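Local coordinates for methionine-binding lipoprotein MetQ (PDB 4GOT) that binds methionine and probably hands it to the permease of the MetNPQ ABC transporter for import, at residues F89-K94 and A174-V179; E7-A12 and K53-N58; H62-E67 and N202-I207; P26-K31 and K221-V226. One frame throughout, in Å; residues are numbered along the deposited sequence. Where two conformers were deposited one is given.

How the contacts relate
From the N terminus, contact 2 closes first: strand 7-12 meets 53-58 after some 40 residues, largely helical, within the six-stranded sheet. Contact 4 crosses it, since 26-31 lies inside that span while its partner 221-226 comes near the C terminus; the two touch where I8 meets L28 and L223. Contact 3 follows contact 2 directly in sequence, joining the start of helix 63-72 to the loop that leads into strand 206-211. Contact 1 forms within the span that contact 3 bridges, and pairs two strands of the second, five-stranded sheet; the span of contact 4 encloses both contact 3 and contact 1. Contacts 1 and 3 approach the same bound selenomethionine, their centres about 19 Å apart.

Contact 1. Residues F89-K94 and A174-V179; sequences FGIYSK and AVFINV. With MSE (selenomethionine), chain B.
In the five-stranded mixed sheet of this periplasmic-binding-protein-like fold, strands 90-92 and 174-177 form an antiparallel pair whose end reaches the ligand pocket. G90 O accepts from I177 N at 3.0 Å, while Y92 and V175 exchange two backbone bonds, Y92 N to V175 O and V175 N to Y92 O. Between these hydrogen-bonded pairs, I91 and F176 form a non-hydrogen-bonded pair with side chains on the same face. There I91 CG1 sits over the F176 ring, 3.9 Å from its centroid, in a CH-pi contact, and I91 CG2 touches A174 CB. The F89 ring meets the F176 ring obliquely, planes 45° apart, with F176 CD2 above one F89 face; M120 of helix 117-126 packs on both phenylalanines. Just past the strand comes N178, a residue of the selenomethionine pocket. On the other face of the sheet, I177 lays its CD1 over the Y92 ring, 3.9 Å from the centroid. With CG anti to its carbonyl carbon (chi1 -68°), the Y92 side chain runs back along the strand across G90, which has no side chain in its way. One water bridges the two strands, 2.7 Å from Y92 OH and donating to I177 O at 2.9 Å.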
loop_
_atom_site.group_PDB
_atom_site.type_symbol
_atom_site.label_atom_id
_atom_site.label_comp_id
_atom_site.label_asym_id
_atom_site.label_seq_id
_atom_site.Cartn_x
_atom_site.Cartn_y
_atom_site.Cartn_z
ATOM N N PHE A 89 -3.939 -4.780 5.101
ATOM C CA PHE A 89 -2.636 -5.254 5.545
ATOM C C PHE A 89 -2.726 -6.658 6.179
ATOM O O PHE A 89 -3.726 -7.017 6.854
ATOM C CB PHE A 89 -2.132 -4.266 6.615
ATOM C CG PHE A 89 -0.650 -3.981 6.600
ATOM C CD1 PHE A 89 0.202 -4.464 5.632
ATOM C CD2 PHE A 89 -0.146 -3.113 7.543
ATOM C CE1 PHE A 89 1.548 -4.157 5.636
ATOM C CE2 PHE A 89 1.209 -2.773 7.533
ATOM C CZ PHE A 89 2.063 -3.304 6.572
ATOM N N GLY A 90 -1.682 -7.438 5.946
ATOM C CA GLY A 90 -1.572 -8.788 6.490
ATOM C C GLY A 90 -0.342 -9.030 7.376
ATOM O O GLY A 90 0.772 -8.440 7.159
ATOM N N ILE A 91 -0.564 -9.906 8.365
ATOM C CA ILE A 91 0.482 -10.534 9.154
ATOM C C ILE A 91 0.544 -12.030 8.845
ATOM O O ILE A 91 -0.498 -12.701 8.736
ATOM C CB ILE A 91 0.268 -10.385 10.669
ATOM C CG1 ILE A 91 0.070 -8.893 11.030
ATOM C CG2 ILE A 91 1.464 -11.032 11.389
ATOM C CD1 ILE A 91 -0.547 -8.643 12.398
ATOM N N TYR A 92 1.780 -12.522 8.691
ATOM C CA TYR A 92 2.075 -13.854 8.190
ATOM C C TYR A 92 3.049 -14.543 9.168
ATOM O O TYR A 92 3.885 -13.880 9.800
ATOM C CB TYR A 92 2.747 -13.734 6.823
ATOM C CG TYR A 92 1.835 -13.209 5.730
ATOM C CD1 TYR A 92 1.578 -11.836 5.606
ATOM C CD2 TYR A 92 1.241 -14.078 4.815
ATOM C CE1 TYR A 92 0.750 -11.346 4.620
ATOM C CE2 TYR A 92 0.413 -13.593 3.820
ATOM C CZ TYR A 92 0.169 -12.222 3.724
ATOM O OH TYR A 92 -0.656 -11.712 2.739
ATOM N N SER A 93 2.924 -15.859 9.307
ATOM C CA SER A 93 3.876 -16.667 10.074
ATOM C C SER A 93 3.914 -18.076 9.513
ATOM O O SER A 93 2.855 -18.624 9.268
ATOM C CB SER A 93 3.449 -16.755 11.544
ATOM O OG SER A 93 4.445 -17.417 12.301
ATOM N N LYS A 94 5.109 -18.681 9.354
ATOM C CA LYS A 94 5.187 -20.125 9.033
ATOM C C LYS A 94 5.069 -20.993 10.277
ATOM O O LYS A 94 4.894 -22.191 10.177
ATOM C CB LYS A 94 6.522 -20.471 8.350
ATOM C CG LYS A 94 6.806 -19.705 7.079
ATOM C CD LYS A 94 6.219 -20.373 5.856
ATOM C CE LYS A 94 7.131 -20.179 4.652
ATOM N NZ LYS A 94 8.446 -20.900 4.774
ATOM N N ALA A 174 6.442 -13.500 13.484
ATOM C CA ALA A 174 5.319 -12.950 12.736
ATOM C C ALA A 174 5.872 -11.794 11.900
ATOM O O ALA A 174 6.830 -11.107 12.311
ATOM C CB ALA A 174 4.204 -12.467 13.685
ATOM N N VAL A 175 5.306 -11.621 10.711
ATOM C CA VAL A 175 5.881 -10.701 9.681
ATOM C C VAL A 175 4.785 -9.930 8.949
ATOM O O VAL A 175 3.799 -10.535 8.488
ATOM C CB VAL A 175 6.735 -11.473 8.623
ATOM C CG1 VAL A 175 7.322 -10.476 7.624
ATOM C CG2 VAL A 175 7.824 -12.314 9.288
ATOM N N PHE A 176 4.924 -8.590 8.891
ATOM C CA PHE A 176 4.006 -7.727 8.105
ATOM C C PHE A 176 4.382 -7.745 6.631
ATOM O O PHE A 176 5.561 -7.581 6.302
ATOM C CB PHE A 176 3.999 -6.276 8.602
ATOM C CG PHE A 176 3.274 -6.090 9.920
ATOM C CD1 PHE A 176 3.957 -6.239 11.121
ATOM C CD2 PHE A 176 1.936 -5.752 9.964
ATOM C CE1 PHE A 176 3.305 -6.086 12.357
ATOM C CE2 PHE A 176 1.278 -5.584 11.191
ATOM C CZ PHE A 176 1.962 -5.745 12.387
ATOM N N ILE A 177 3.395 -7.971 5.758
ATOM C CA ILE A 177 3.621 -7.912 4.285
ATOM C C ILE A 177 2.441 -7.110 3.658
ATOM O O ILE A 177 1.241 -7.431 3.870
ATOM C CB ILE A 177 3.738 -9.310 3.596
ATOM C CG1 ILE A 177 4.582 -10.306 4.426
ATOM C CG2 ILE A 177 4.335 -9.156 2.199
ATOM C CD1 ILE A 177 4.628 -11.732 3.882
ATOM N N ASN A 178 2.783 -6.073 2.897
ATOM C CA ASN A 178 1.803 -5.271 2.155
ATOM C C ASN A 178 1.203 -6.179 1.083
ATOM O O ASN A 178 1.947 -6.936 0.463
ATOM C CB ASN A 178 2.488 -4.092 1.443
ATOM C CG ASN A 178 3.065 -3.049 2.404
ATOM O OD1 ASN A 178 2.361 -2.137 2.838
ATOM N ND2 ASN A 178 4.328 -3.186 2.741
ATOM N N VAL A 179 -0.100 -6.067 0.823
ATOM C CA VAL A 179 -0.754 -6.934 -0.179
ATOM C C VAL A 179 -0.014 -6.940 -1.549
ATOM O O VAL A 179 0.144 -7.988 -2.156
ATOM C CB VAL A 179 -2.245 -6.574 -0.389
ATOM C CG1 VAL A 179 -2.832 -7.413 -1.544
ATOM C CG2 VAL A 179 -3.067 -6.699 0.908
HETATM N N MSE B 300 0.050 -0.944 -1.830
HETATM C CA MSE B 300 0.579 -0.732 -0.450
HETATM C C MSE B 300 -0.514 -0.914 0.656
HETATM O O MSE B 300 -1.549 -0.323 0.502
HETATM O OXT MSE B 300 -0.401 -1.580 1.716
HETATM C CB MSE B 300 1.138 0.697 -0.357
HETATM C CG MSE B 300 1.971 0.993 0.849
HETATM SE SE MSE B 300 2.466 2.905 0.996
HETATM C CE MSE B 300 3.974 2.917 -0.460
HETATM O O HOH W 1 -0.839 -9.017 2.600
#

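Contact 2. Residues E7-A12 and K53-N58; sequences EIVVAA and KEVDAN
V9 is gripped along its backbone by the turn that leads into strand 57-62, a worked case of how a parallel strand is started. V9 O accepts twice, from D56 N at 2.7 Å and from A57 N at 3.3 Å, the second donor lying in its carbonyl plane. V9 N in turn gives a nearly straight bond (170°) to D56 OD2, received on the anti lone pair of the carboxylate. The aspartate reaches it with CG anti to its own carbonyl carbon and beside its backbone N (chi1 -66°). Beyond V9 the parallel pairing takes over: A11 N donates to A57 O at 3.0 Å, V10 pairs with A57, and A11 pairs with N58.

The tight part lies at this buried end. V55 CB lies against V9 O, and V55 CG1 reaches A11 CB at 4.1 Å; on the other face V10 CG1 approaches A57 CB, and helix 14-29 packs against V10 through L21. Toward solvent the contact thins: V9 CG1 still meets V55 CG1 at 3.9 Å, but E7 and E54 contribute little. The other D56 oxygen, OD1, forms a salt bridge with K219. D56 therefore serves two partners, one oxygen holding the backbone N of V9 and the other meeting a lysine, whose charge would be expected to favour the ionised carboxylate.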
loop_
_atom_site.group_PDB
_atom_site.type_symbol
_atom_site.label_atom_id
_atom_site.label_comp_id
_atom_site.label_asym_id
_atom_site.label_seq_id
_atom_site.Cartn_x
_atom_site.Cartn_y
_atom_site.Cartn_z
ATOM N N GLU A 7 -0.914 10.813 -24.317
ATOM C CA GLU A 7 -0.340 9.602 -23.696
ATOM C C GLU A 7 -0.167 9.838 -22.192
ATOM O O GLU A 7 0.307 10.891 -21.759
ATOM C CB GLU A 7 1.006 9.254 -24.321
ATOM C CG GLU A 7 1.699 8.038 -23.719
ATOM C CD GLU A 7 3.117 7.819 -24.299
ATOM O OE1 GLU A 7 3.950 8.777 -24.273
ATOM O OE2 GLU A 7 3.397 6.683 -24.779
ATOM N N ILE A 8 -0.568 8.855 -21.403
ATOM C CA ILE A 8 -0.457 8.941 -19.980
ATOM C C ILE A 8 0.617 7.937 -19.602
ATOM O O ILE A 8 0.444 6.723 -19.835
ATOM C CB ILE A 8 -1.777 8.536 -19.274
ATOM C CG1 ILE A 8 -3.011 9.190 -19.919
ATOM C CG2 ILE A 8 -1.691 8.891 -17.794
ATOM C CD1 ILE A 8 -4.344 8.672 -19.351
ATOM N N VAL A 9 1.720 8.435 -19.041
ATOM C CA VAL A 9 2.834 7.595 -18.521
ATOM C C VAL A 9 2.665 7.480 -17.000
ATOM O O VAL A 9 2.609 8.488 -16.285
ATOM C CB VAL A 9 4.243 8.147 -18.933
ATOM C CG1 VAL A 9 5.379 7.219 -18.509
ATOM C CG2 VAL A 9 4.284 8.410 -20.430
ATOM N N VAL A 10 2.544 6.243 -16.510
ATOM C CA VAL A 10 2.303 6.005 -15.091
ATOM C C VAL A 10 3.335 5.019 -14.495
ATOM O O VAL A 10 3.526 3.920 -15.045
ATOM C CB VAL A 10 0.884 5.419 -14.864
ATOM C CG1 VAL A 10 0.550 5.398 -13.379
ATOM C CG2 VAL A 10 -0.142 6.213 -15.655
ATOM N N ALA A 11 3.952 5.386 -13.368
ATOM C CA ALA A 11 4.813 4.441 -12.595
ATOM C C ALA A 11 3.911 3.758 -11.573
ATOM O O ALA A 11 3.159 4.463 -10.869
ATOM C CB ALA A 11 6.004 5.129 -11.929
ATOM N N ALA A 12 3.920 2.413 -11.590
ATOM C CA ALA A 12 3.053 1.563 -10.742
ATOM C C ALA A 12 3.805 0.317 -10.258
ATOM O O ALA A 12 4.654 -0.261 -10.976
ATOM C CB ALA A 12 1.790 1.141 -11.485
ATOM N N LYS A 53 9.557 14.404 -13.416
ATOM C CA LYS A 53 8.831 14.499 -14.704
ATOM C C LYS A 53 9.115 13.342 -15.678
ATOM O O LYS A 53 8.957 13.504 -16.885
ATOM C CB LYS A 53 9.043 15.866 -15.383
ATOM C CG LYS A 53 8.830 17.032 -14.432
ATOM C CD LYS A 53 8.873 18.378 -15.121
ATOM C CE LYS A 53 8.323 19.442 -14.183
ATOM N NZ LYS A 53 8.449 20.801 -14.785
ATOM N N GLU A 54 9.513 12.182 -15.159
ATOM C CA GLU A 54 9.686 10.976 -15.997
ATOM C C GLU A 54 8.350 10.295 -16.229
ATOM O O GLU A 54 8.212 9.506 -17.135
ATOM C CB GLU A 54 10.603 9.954 -15.327
ATOM C CG GLU A 54 12.017 10.424 -15.073
ATOM C CD GLU A 54 12.733 9.545 -14.059
ATOM O OE1 GLU A 54 12.314 8.380 -13.828
ATOM O OE2 GLU A 54 13.721 10.031 -13.482
ATOM N N VAL A 55 7.373 10.572 -15.376
ATOM C CA VAL A 55 6.026 10.026 -15.559
ATOM C C VAL A 55 5.011 11.140 -15.288
ATOM O O VAL A 55 5.358 12.191 -14.745
ATOM C CB VAL A 55 5.802 8.756 -14.691
ATOM C CG1 VAL A 55 6.896 7.718 -15.002
ATOM C CG2 VAL A 55 5.798 9.097 -13.208
ATOM N N ASP A 56 3.772 10.906 -15.692
ATOM C CA ASP A 56 2.660 11.854 -15.467
ATOM C C ASP A 56 1.953 11.595 -14.118
ATOM O O ASP A 56 1.337 12.488 -13.525
ATOM C CB ASP A 56 1.586 11.695 -16.574
ATOM C CG ASP A 56 2.071 12.102 -17.971
ATOM O OD1 ASP A 56 2.170 13.322 -18.208
ATOM O OD2 ASP A 56 2.272 11.219 -18.860
ATOM N N ALA A 57 2.040 10.364 -13.649
ATOM C CA ALA A 57 1.297 9.908 -12.485
ATOM C C ALA A 57 2.000 8.676 -11.946
ATOM O O ALA A 57 2.820 8.026 -12.648
ATOM C CB ALA A 57 -0.154 9.603 -12.866
ATOM N N ASN A 58 1.788 8.409 -10.662
ATOM C CA ASN A 58 2.161 7.130 -10.078
ATOM C C ASN A 58 0.920 6.529 -9.380
ATOM O O ASN A 58 -0.010 7.244 -9.060
ATOM C CB ASN A 58 3.434 7.226 -9.173
ATOM C CG ASN A 58 3.254 8.097 -7.953
ATOM O OD1 ASN A 58 2.231 8.030 -7.261
ATOM N ND2 ASN A 58 4.309 8.834 -7.605
#

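Contact 3. Residues H62-E67 and N202-I207; sequences HIPYLE and NPYANI. With MSE (selenomethionine), chain B.
N206 ND2 is held between two acceptors in the methionine pocket of this periplasmic-binding-protein-like fold: it donates to the selenomethionine O at 2.8 Å, almost straight at 167°, and to Y204 O at 3.2 Å. The second bond lies in the amide plane and fixes the rotation of the side chain, leaving N206 OD1 to accept from the ligand N at 2.9 Å. H17, another pocket residue, also bonds to that oxygen.

H62 carries the protein side of the contact. Its ring is sandwiched, with the ligand selenium 3.1 Å above the plane on one face, displaced toward the NE2 side, and Y204 CD1 over the centre of the opposite one. The tyrosine presents its edge, giving a T-shaped pair with planes 75° apart and centroids separated by 5.0 Å. This placement depends on chi1 of 40°, which sets CG between the backbone N and the carbonyl carbon and brings ND1 back to accept from Y65 N. H62 is thus the N-cap of helix 63-72, while its NE2 is hydrogen-bonded to E116. Y65, one turn on, turns its ring face to the ligand methyl CE, which lies over the ring centre.

Outside the pocket, P64 CG leans on Y204 CE1, and I207 touches both I63 and L66. An Asx turn, N202 OD1 to Y204 N, shapes the approaching loop. One water joins the backbones, accepting from I63 N and donating to P203 O and to A205 O at 2.7 Å.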
loop_
_atom_site.group_PDB
_atom_site.type_symbol
_atom_site.label_atom_id
_atom_site.label_comp_id
_atom_site.label_asym_id
_atom_site.label_seq_id
_atom_site.Cartn_x
_atom_site.Cartn_y
_atom_site.Cartn_z
ATOM N N HIS A 62 -0.589 5.277 -0.447
ATOM C CA HIS A 62 -1.795 5.871 0.183
ATOM C C HIS A 62 -1.454 7.309 0.627
ATOM O O HIS A 62 -0.321 7.748 0.481
ATOM C CB HIS A 62 -2.295 5.027 1.369
ATOM C CG HIS A 62 -1.198 4.455 2.234
ATOM N ND1 HIS A 62 -0.376 5.227 3.045
ATOM C CD2 HIS A 62 -0.812 3.170 2.428
ATOM C CE1 HIS A 62 0.485 4.441 3.671
ATOM N NE2 HIS A 62 0.269 3.191 3.289
ATOM N N ILE A 63 -2.444 8.041 1.129
ATOM C CA ILE A 63 -2.265 9.457 1.479
ATOM C C ILE A 63 -1.213 9.632 2.614
ATOM O O ILE A 63 -0.355 10.499 2.501
ATOM C CB ILE A 63 -3.617 10.172 1.800
ATOM C CG1 ILE A 63 -4.492 10.345 0.547
ATOM C CG2 ILE A 63 -3.413 11.515 2.534
ATOM C CD1 ILE A 63 -5.973 10.456 0.863
ATOM N N PRO A 64 -1.265 8.788 3.684
ATOM C CA PRO A 64 -0.227 8.896 4.731
ATOM C C PRO A 64 1.194 8.709 4.158
ATOM O O PRO A 64 2.122 9.432 4.541
ATOM C CB PRO A 64 -0.645 7.802 5.713
ATOM C CG PRO A 64 -2.170 7.836 5.648
ATOM C CD PRO A 64 -2.387 7.930 4.137
ATOM N N TYR A 65 1.355 7.798 3.205
ATOM C CA TYR A 65 2.671 7.606 2.630
ATOM C C TYR A 65 3.102 8.886 1.874
ATOM O O TYR A 65 4.234 9.340 1.999
ATOM C CB TYR A 65 2.708 6.398 1.712
ATOM C CG TYR A 65 4.132 6.065 1.279
ATOM C CD1 TYR A 65 4.670 6.624 0.156
ATOM C CD2 TYR A 65 4.927 5.181 2.021
ATOM C CE1 TYR A 65 5.974 6.362 -0.229
ATOM C CE2 TYR A 65 6.242 4.904 1.636
ATOM C CZ TYR A 65 6.759 5.506 0.504
ATOM O OH TYR A 65 8.042 5.217 0.057
ATOM N N LEU A 66 2.193 9.419 1.053
ATOM C CA LEU A 66 2.434 10.638 0.265
ATOM C C LEU A 66 2.800 11.821 1.172
ATOM O O LEU A 66 3.777 12.525 0.916
ATOM C CB LEU A 66 1.207 10.990 -0.621
ATOM C CG LEU A 66 1.396 12.294 -1.453
ATOM C CD1 LEU A 66 2.596 12.206 -2.432
ATOM C CD2 LEU A 66 0.095 12.646 -2.172
ATOM N N GLU A 67 2.033 11.994 2.263
ATOM C CA GLU A 67 2.312 13.065 3.233
ATOM C C GLU A 67 3.685 12.996 3.870
ATOM O O GLU A 67 4.421 14.011 3.905
ATOM C CB GLU A 67 1.236 13.093 4.316
ATOM C CG GLU A 67 -0.035 13.654 3.754
ATOM C CD GLU A 67 -1.116 13.746 4.788
ATOM O OE1 GLU A 67 -0.848 13.397 5.963
ATOM O OE2 GLU A 67 -2.217 14.162 4.396
ATOM N N ASN A 202 -10.647 2.896 7.789
ATOM C CA ASN A 202 -9.305 2.616 7.227
ATOM C C ASN A 202 -8.859 3.734 6.272
ATOM O O ASN A 202 -9.341 3.789 5.161
ATOM C CB ASN A 202 -9.340 1.260 6.487
ATOM C CG ASN A 202 -7.956 0.773 6.026
ATOM O OD1 ASN A 202 -7.071 1.560 5.640
ATOM N ND2 ASN A 202 -7.777 -0.554 6.040
ATOM N N PRO A 203 -7.894 4.590 6.668
ATOM C CA PRO A 203 -7.404 5.671 5.782
ATOM C C PRO A 203 -6.317 5.294 4.733
ATOM O O PRO A 203 -5.679 6.180 4.168
ATOM C CB PRO A 203 -6.784 6.638 6.792
ATOM C CG PRO A 203 -6.119 5.703 7.738
ATOM C CD PRO A 203 -7.104 4.549 7.914
ATOM N N TYR A 204 -6.116 4.002 4.447
ATOM C CA TYR A 204 -4.973 3.588 3.635
ATOM C C TYR A 204 -5.309 3.185 2.191
ATOM O O TYR A 204 -4.530 2.453 1.526
ATOM C CB TYR A 204 -4.109 2.504 4.381
ATOM C CG TYR A 204 -3.569 2.979 5.749
ATOM C CD1 TYR A 204 -2.461 3.823 5.837
ATOM C CD2 TYR A 204 -4.196 2.603 6.951
ATOM C CE1 TYR A 204 -1.985 4.283 7.059
ATOM C CE2 TYR A 204 -3.730 3.053 8.180
ATOM C CZ TYR A 204 -2.630 3.901 8.236
ATOM O OH TYR A 204 -2.147 4.329 9.457
ATOM N N ALA A 205 -6.388 3.745 1.649
ATOM C CA ALA A 205 -6.686 3.538 0.244
ATOM C C ALA A 205 -5.512 4.009 -0.618
ATOM O O ALA A 205 -4.900 5.066 -0.363
ATOM C CB ALA A 205 -7.954 4.274 -0.155
ATOM N N ASN A 206 -5.220 3.249 -1.655
ATOM C CA ASN A 206 -4.171 3.620 -2.596
ATOM C C ASN A 206 -4.734 4.600 -3.640
ATOM O O ASN A 206 -5.894 4.506 -4.030
ATOM C CB ASN A 206 -3.641 2.372 -3.322
ATOM C CG ASN A 206 -2.709 1.522 -2.456
ATOM O OD1 ASN A 206 -1.778 0.966 -2.970
ATOM N ND2 ASN A 206 -2.957 1.445 -1.119
ATOM N N ILE A 207 -3.882 5.491 -4.120
ATOM C CA ILE A 207 -4.292 6.647 -4.875
ATOM C C ILE A 207 -3.458 6.783 -6.153
ATOM O O ILE A 207 -2.368 6.168 -6.304
ATOM C CB ILE A 207 -4.149 7.955 -4.041
ATOM C CG1 ILE A 207 -2.680 8.283 -3.748
ATOM C CG2 ILE A 207 -5.043 7.895 -2.783
ATOM C CD1 ILE A 207 -2.317 9.665 -3.214
HETATM N N MSE B 300 0.050 -0.944 -1.830
HETATM C CA MSE B 300 0.579 -0.732 -0.450
HETATM C C MSE B 300 -0.514 -0.914 0.656
HETATM O O MSE B 300 -1.549 -0.323 0.502
HETATM O OXT MSE B 300 -0.401 -1.580 1.716
HETATM C CB MSE B 300 1.138 0.697 -0.357
HETATM C CG MSE B 300 1.971 0.993 0.849
HETATM SE SE MSE B 300 2.466 2.905 0.996
HETATM C CE MSE B 300 3.974 2.917 -0.460
HETATM O O HOH W 2 -5.029 6.991 1.526
#

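Contact 4. Residues P26-K31 and K221-V226; sequences PLLKEK and KALMEV
K31 and E225 form a salt bridge between the end region of 26-31 and helix 218-227 of this periplasmic-binding-protein-like fold, K31 NZ lying 2.8 Å from E225 OE1. The oxygen is met on its anti side, with the ammonium 30° out of the carboxylate plane. The lysine chain is extended until a bend at chi4 (-76°) swings NZ over to the glutamate, whose own chain is extended beyond CG. On the way the lysine's methylenes serve as apolar surface: CE lies against V226 CG2, and CD passes A222 CB.

Beneath this exposed pair the packing turns apolar. V226 points from helix 218-227 toward the facing segment, its CG1 meeting L27 CB at 3.6 Å and its CG2 facing L28 CD2 at 4.0 Å. Deeper still, L28 runs its CD2 alongside the A222 backbone, with A222 O 3.7 Å away. Strand 7-12 lies under this layer, where I8 touches both L28 and L223, so the two helices pack together against the six-stranded sheet. At the bottom of the interface, the branch ends L28 CD1 and L223 CD1 meet 4.0 Å apart.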
loop_
_atom_site.group_PDB
_atom_site.type_symbol
_atom_site.label_atom_id
_atom_site.label_comp_id
_atom_site.label_asym_id
_atom_site.label_seq_id
_atom_site.Cartn_x
_atom_site.Cartn_y
_atom_site.Cartn_z
ATOM N N PRO A 26 -7.517 -0.541 -22.798
ATOM C CA PRO A 26 -8.490 -0.420 -23.893
ATOM C C PRO A 26 -9.639 0.567 -23.624
ATOM O O PRO A 26 -10.179 1.157 -24.581
ATOM C CB PRO A 26 -9.019 -1.856 -24.092
ATOM C CG PRO A 26 -8.513 -2.656 -22.950
ATOM C CD PRO A 26 -7.388 -1.921 -22.298
ATOM N N LEU A 27 -10.001 0.730 -22.351
ATOM C CA LEU A 27 -10.979 1.713 -21.964
ATOM C C LEU A 27 -10.444 3.169 -22.132
ATOM O O LEU A 27 -11.197 4.086 -22.525
ATOM C CB LEU A 27 -11.493 1.442 -20.531
ATOM C CG LEU A 27 -12.061 0.034 -20.234
ATOM C CD1 LEU A 27 -12.495 0.024 -18.764
ATOM C CD2 LEU A 27 -13.221 -0.371 -21.118
ATOM N N LEU A 28 -9.159 3.381 -21.867
ATOM C CA LEU A 28 -8.525 4.687 -22.154
ATOM C C LEU A 28 -8.416 5.008 -23.645
ATOM O O LEU A 28 -8.587 6.153 -24.035
ATOM C CB LEU A 28 -7.116 4.781 -21.530
ATOM C CG LEU A 28 -7.098 5.138 -20.064
ATOM C CD1 LEU A 28 -5.688 4.921 -19.520
ATOM C CD2 LEU A 28 -7.620 6.560 -19.844
ATOM N N LYS A 29 -8.092 4.017 -24.471
ATOM C CA LYS A 29 -8.091 4.197 -25.933
ATOM C C LYS A 29 -9.502 4.588 -26.453
ATOM O O LYS A 29 -9.633 5.438 -27.341
ATOM C CB LYS A 29 -7.556 2.936 -26.635
ATOM C CG LYS A 29 -7.317 3.131 -28.131
ATOM C CD LYS A 29 -6.654 1.932 -28.808
ATOM C CE LYS A 29 -7.654 0.834 -29.208
ATOM N NZ LYS A 29 -7.251 0.098 -30.453
ATOM N N GLU A 30 -10.549 4.024 -25.847
ATOM C CA GLU A 30 -11.950 4.435 -26.140
ATOM C C GLU A 30 -12.286 5.904 -25.809
ATOM O O GLU A 30 -13.292 6.451 -26.315
ATOM C CB GLU A 30 -12.962 3.479 -25.472
ATOM C CG GLU A 30 -13.154 2.173 -26.270
ATOM C CD GLU A 30 -13.699 0.983 -25.460
ATOM O OE1 GLU A 30 -14.266 1.180 -24.352
ATOM O OE2 GLU A 30 -13.557 -0.172 -25.941
ATOM N N LYS A 31 -11.448 6.520 -24.972
ATOM C CA LYS A 31 -11.518 7.929 -24.627
ATOM C C LYS A 31 -10.489 8.781 -25.359
ATOM O O LYS A 31 -10.393 9.984 -25.107
ATOM C CB LYS A 31 -11.314 8.105 -23.116
ATOM C CG LYS A 31 -12.440 7.512 -22.273
ATOM C CD LYS A 31 -12.233 7.844 -20.802
ATOM C CE LYS A 31 -13.174 7.078 -19.893
ATOM N NZ LYS A 31 -14.558 7.606 -19.907
ATOM N N LYS A 221 -8.248 13.132 -15.538
ATOM C CA LYS A 221 -9.689 12.920 -15.418
ATOM C C LYS A 221 -10.154 11.687 -16.187
ATOM O O LYS A 221 -10.961 10.935 -15.689
ATOM C CB LYS A 221 -10.430 14.184 -15.849
ATOM C CG LYS A 221 -10.295 15.297 -14.805
ATOM C CD LYS A 221 -10.527 14.746 -13.384
ATOM C CE LYS A 221 -10.687 15.795 -12.279
ATOM N NZ LYS A 221 -11.762 16.801 -12.503
ATOM N N ALA A 222 -9.591 11.474 -17.381
ATOM C CA ALA A 222 -9.865 10.290 -18.189
ATOM C C ALA A 222 -9.401 9.002 -17.489
ATOM O O ALA A 222 -10.115 7.996 -17.504
ATOM C CB ALA A 222 -9.198 10.420 -19.572
ATOM N N LEU A 223 -8.206 9.036 -16.895
ATOM C CA LEU A 223 -7.660 7.912 -16.116
ATOM C C LEU A 223 -8.551 7.611 -14.880
ATOM O O LEU A 223 -8.956 6.463 -14.697
ATOM C CB LEU A 223 -6.199 8.187 -15.733
ATOM C CG LEU A 223 -5.498 7.112 -14.884
ATOM C CD1 LEU A 223 -5.276 5.810 -15.650
ATOM C CD2 LEU A 223 -4.218 7.678 -14.287
HETATM N N MSE A 224 -8.893 8.636 -14.089
HETATM C CA MSE A 224 -9.744 8.460 -12.914
HETATM C C MSE A 224 -11.079 7.868 -13.295
HETATM O O MSE A 224 -11.580 7.005 -12.608
HETATM C CB MSE A 224 -9.964 9.789 -12.174
HETATM C CG MSE A 224 -8.698 10.389 -11.583
HETATM SE SE MSE A 224 -7.552 9.068 -10.713
HETATM C CE MSE A 224 -8.724 8.536 -9.256
ATOM N N GLU A 225 -11.640 8.351 -14.407
ATOM C CA GLU A 225 -12.884 7.841 -14.976
ATOM C C GLU A 225 -12.835 6.340 -15.264
ATOM O O GLU A 225 -13.719 5.598 -14.883
ATOM C CB GLU A 225 -13.237 8.591 -16.260
ATOM C CG GLU A 225 -14.086 9.827 -16.047
ATOM C CD GLU A 225 -14.561 10.488 -17.353
ATOM O OE1 GLU A 225 -14.298 9.951 -18.463
ATOM O OE2 GLU A 225 -15.203 11.559 -17.273
ATOM N N VAL A 226 -11.831 5.891 -15.998
ATOM C CA VAL A 226 -11.693 4.460 -16.266
ATOM C C VAL A 226 -11.485 3.633 -14.974
ATOM O O VAL A 226 -12.113 2.563 -14.815
ATOM C CB VAL A 226 -10.573 4.161 -17.289
ATOM C CG1 VAL A 226 -10.361 2.662 -17.391
ATOM C CG2 VAL A 226 -10.939 4.743 -18.654
#